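Local coordinates for protein RNA-dependent RNA polymerase (Qualyub virus, PDB 6DX1) that probably removes ubiquitin from host proteins through the cysteine protease activity of its viral OTU domain, at residues 63-68 with 87-92. Sequence-based numbering, arbitrary orientation.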
ATOM      1  N   MET A  63     -12.396  -1.355  -6.837  1.00 22.49           N
ATOM      2  CA  MET A  63     -11.779  -0.357  -7.707  1.00 22.14           C
ATOM      3  C   MET A  63     -10.455  -0.861  -8.265  1.00 21.43           C
ATOM      4  O   MET A  63     -10.082  -0.501  -9.385  1.00 21.79           O
ATOM      5  CB  MET A  63     -11.601   0.981  -6.974  1.00 23.68           C
ATOM      6  CG  MET A  63     -10.563   0.987  -5.870  1.00 24.50           C
ATOM      7  SD  MET A  63     -10.442   2.593  -5.028  1.00 29.84           S
ATOM      8  CE  MET A  63     -12.112   2.817  -4.408  1.00 23.39           C
ATOM      9  N   CYS A  64      -9.758  -1.724  -7.525  1.00 19.45           N
ATOM     10  CA  CYS A  64      -8.542  -2.342  -8.058  1.00 19.01           C
ATOM     11  C   CYS A  64      -8.856  -3.249  -9.243  1.00 21.23           C
ATOM     12  O   CYS A  64      -8.162  -3.212 -10.264  1.00 21.55           O
ATOM     13  CB  CYS A  64      -7.828  -3.137  -6.964  1.00 22.02           C
ATOM     14  SG  CYS A  64      -7.003  -2.091  -5.736  1.00 21.40           S
ATOM     15  N   ARG A  65      -9.891  -4.084  -9.116  1.00 21.19           N
ATOM     16  CA  ARG A  65     -10.266  -4.955 -10.223  1.00 23.11           C
ATOM     17  C   ARG A  65     -10.670  -4.143 -11.440  1.00 22.28           C
ATOM     18  O   ARG A  65     -10.314  -4.489 -12.575  1.00 24.94           O
ATOM     19  CB  ARG A  65     -11.408  -5.878  -9.795  1.00 23.11           C
ATOM     20  CG  ARG A  65     -10.968  -7.021  -8.915  1.00 22.95           C
ATOM     21  CD  ARG A  65     -12.124  -7.977  -8.633  1.00 25.88           C
ATOM     22  NE  ARG A  65     -13.069  -7.451  -7.654  1.00 26.82           N
ATOM     23  CZ  ARG A  65     -13.015  -7.707  -6.348  1.00 26.09           C
ATOM     24  NH1 ARG A  65     -12.058  -8.488  -5.861  1.00 27.59           N
ATOM     25  NH2 ARG A  65     -13.919  -7.189  -5.528  1.00 26.85           N
ATOM     26  N   GLU A  66     -11.402  -3.048 -11.224  1.00 22.86           N
ATOM     27  CA  GLU A  66     -11.872  -2.243 -12.347  1.00 27.36           C
ATOM     28  C   GLU A  66     -10.719  -1.559 -13.068  1.00 26.67           C
ATOM     29  O   GLU A  66     -10.707  -1.496 -14.302  1.00 25.63           O
ATOM     30  CB  GLU A  66     -12.894  -1.215 -11.872  1.00 29.35           C
ATOM     31  CG  GLU A  66     -14.270  -1.828 -11.673  1.00 37.65           C
ATOM     32  CD  GLU A  66     -15.142  -1.031 -10.736  1.00 45.83           C
ATOM     33  OE1 GLU A  66     -16.214  -1.547 -10.342  1.00 51.79           O
ATOM     34  OE2 GLU A  66     -14.771   0.117 -10.396  1.00 47.60           O
ATOM     35  N   PHE A  67      -9.744  -1.029 -12.318  1.00 24.62           N
ATOM     36  CA  PHE A  67      -8.592  -0.407 -12.966  1.00 23.42           C
ATOM     37  C   PHE A  67      -7.746  -1.440 -13.700  1.00 23.06           C
ATOM     38  O   PHE A  67      -7.163  -1.141 -14.751  1.00 24.74           O
ATOM     39  CB  PHE A  67      -7.747   0.348 -11.940  1.00 21.70           C
ATOM     40  CG  PHE A  67      -6.732   1.278 -12.551  1.00 22.14           C
ATOM     41  CD1 PHE A  67      -7.128   2.477 -13.123  1.00 21.51           C
ATOM     42  CD2 PHE A  67      -5.380   0.957 -12.535  1.00 23.71           C
ATOM     43  CE1 PHE A  67      -6.190   3.352 -13.677  1.00 24.87           C
ATOM     44  CE2 PHE A  67      -4.441   1.826 -13.087  1.00 25.70           C
ATOM     45  CZ  PHE A  67      -4.850   3.022 -13.656  1.00 25.03           C
ATOM     46  N   ALA A  68      -7.652  -2.657 -13.163  1.00 21.68           N
ATOM     47  CA  ALA A  68      -6.944  -3.706 -13.886  1.00 21.89           C
ATOM     48  C   ALA A  68      -7.590  -3.957 -15.244  1.00 27.53           C
ATOM     49  O   ALA A  68      -6.892  -4.200 -16.238  1.00 30.19           O
ATOM     50  CB  ALA A  68      -6.910  -4.991 -13.059  1.00 23.52           C
ATOM     51  N   HIS A  87      -8.080 -13.010 -14.825  1.00 29.85           N
ATOM     52  CA  HIS A  87      -7.338 -13.816 -13.861  1.00 28.46           C
ATOM     53  C   HIS A  87      -7.164 -13.067 -12.541  1.00 28.91           C
ATOM     54  O   HIS A  87      -7.375 -13.639 -11.465  1.00 27.71           O
ATOM     55  CB  HIS A  87      -5.983 -14.215 -14.457  1.00 31.07           C
ATOM     56  CG  HIS A  87      -5.120 -15.029 -13.542  1.00 28.26           C
ATOM     57  ND1 HIS A  87      -3.752 -15.111 -13.691  1.00 30.27           N
ATOM     58  CD2 HIS A  87      -5.428 -15.800 -12.473  1.00 31.96           C
ATOM     59  CE1 HIS A  87      -3.254 -15.887 -12.745  1.00 30.38           C
ATOM     60  NE2 HIS A  87      -4.250 -16.321 -11.995  1.00 30.94           N
ATOM     61  N   TYR A  88      -6.801 -11.781 -12.604  1.00 27.21           N
ATOM     62  CA  TYR A  88      -6.674 -11.005 -11.370  1.00 24.60           C
ATOM     63  C   TYR A  88      -8.004 -10.917 -10.629  1.00 25.59           C
ATOM     64  O   TYR A  88      -8.052 -11.076  -9.403  1.00 24.48           O
ATOM     65  CB  TYR A  88      -6.140  -9.599 -11.668  1.00 24.23           C
ATOM     66  CG  TYR A  88      -6.152  -8.726 -10.437  1.00 22.26           C
ATOM     67  CD1 TYR A  88      -5.290  -8.988  -9.389  1.00 23.85           C
ATOM     68  CD2 TYR A  88      -7.062  -7.680 -10.304  1.00 23.97           C
ATOM     69  CE1 TYR A  88      -5.309  -8.224  -8.240  1.00 23.23           C
ATOM     70  CE2 TYR A  88      -7.091  -6.900  -9.153  1.00 21.84           C
ATOM     71  CZ  TYR A  88      -6.208  -7.190  -8.123  1.00 23.58           C
ATOM     72  OH  TYR A  88      -6.211  -6.444  -6.965  1.00 22.74           O
ATOM     73  N   ALA A  89      -9.095 -10.653 -11.355  1.00 26.55           N
ATOM     74  CA  ALA A  89     -10.404 -10.549 -10.712  1.00 27.20           C
ATOM     75  C   ALA A  89     -10.783 -11.858 -10.037  1.00 29.18           C
ATOM     76  O   ALA A  89     -11.318 -11.859  -8.921  1.00 28.60           O
ATOM     77  CB  ALA A  89     -11.466 -10.151 -11.738  1.00 30.19           C
ATOM     78  N   ARG A  90     -10.500 -12.982 -10.703  1.00 31.81           N
ATOM     79  CA  ARG A  90     -10.819 -14.294 -10.154  1.00 33.18           C
ATOM     80  C   ARG A  90     -10.088 -14.536  -8.843  1.00 31.69           C
ATOM     81  O   ARG A  90     -10.697 -14.965  -7.856  1.00 30.58           O
ATOM     82  CB  ARG A  90     -10.474 -15.372 -11.194  1.00 34.92           C
ATOM     83  CG  ARG A  90     -10.367 -16.807 -10.701  1.00 41.84           C
ATOM     84  CD  ARG A  90     -10.145 -17.763 -11.881  1.00 42.89           C
ATOM     85  NE  ARG A  90     -10.555 -17.157 -13.159  1.00 40.39           N
ATOM     86  CZ  ARG A  90      -9.728 -16.952 -14.187  1.00 38.92           C
ATOM     87  NH1 ARG A  90      -8.469 -17.331 -14.067  1.00 41.32           N
ATOM     88  NH2 ARG A  90     -10.130 -16.358 -15.319  1.00 41.90           N
ATOM     89  N   GLU A  91      -8.788 -14.245  -8.803  1.00 29.19           N
ATOM     90  CA  GLU A  91      -8.008 -14.520  -7.603  1.00 30.01           C
ATOM     91  C   GLU A  91      -8.314 -13.529  -6.486  1.00 27.00           C
ATOM     92  O   GLU A  91      -8.370 -13.912  -5.312  1.00 29.00           O
ATOM     93  CB  GLU A  91      -6.517 -14.509  -7.936  1.00 27.53           C
ATOM     94  CG  GLU A  91      -6.097 -15.669  -8.825  1.00 36.49           C
ATOM     95  CD  GLU A  91      -6.270 -17.004  -8.134  1.00 41.80           C
ATOM     96  OE1 GLU A  91      -5.825 -17.132  -6.976  1.00 41.26           O
ATOM     97  OE2 GLU A  91      -6.866 -17.918  -8.742  1.00 48.71           O
ATOM     98  N   SER A  92      -8.504 -12.249  -6.818  1.00 27.04           N
ATOM     99  CA  SER A  92      -8.708 -11.267  -5.763  1.00 24.80           C
ATOM    100  C   SER A  92     -10.072 -11.400  -5.101  1.00 29.56           C
ATOM    101  O   SER A  92     -10.254 -10.903  -3.985  1.00 28.31           O
ATOM    102  CB  SER A  92      -8.527  -9.845  -6.305  1.00 26.13           C
ATOM    103  OG  SER A  92      -9.486  -9.544  -7.298  1.00 28.68           O
TER
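Arg65 and Tyr88 cross at about a right angle between two nearly antiparallel helices of the viral OTU fold, helix 57-70 and the short helix 85-92, on the helical side of the domain away from the mixed sheet. The segment axes come within 9.6 Å of each other, and Arg65 and Ala89 are the residues whose CA atoms lie nearest across the pair. Tyr88 carries its ring across the interface with CG anti to the backbone N (chi1 173°), which turns one ring edge to the neighbouring backbone: CE2 lies 3.9 Å from CA of Arg65, near the ring plane. The methyl of Ala68 touches CD2 of the ring, while the phenol oxygen OH reaches 3.7 Å from CB of Cys64 and is hydrogen-bonded beyond the pair to Glu103. Cys64 in turn leans on Leu107; Glu103 and Leu107 both belong to helix 101-111, which thus closes over the far end of the tyrosine.

The arginine chain passes Ala89, its CD 3.8 Å from CB of that residue, and then bends at chi3 (-76°), which brings the guanidinium round to Ser92. Its NH2 is held by Asn62, one turn back on its own helix, so the group is gripped at two nitrogens. The serine hydroxyl sits over one face of the Tyr88 ring, offset toward the rim, and donates to the backbone O of Tyr88, which also accepts from Ser92 N. The same OG accepts from NH1 of Arg65 at 3.1 Å, almost within the guanidinium plane and with an N-H...O angle of 162°.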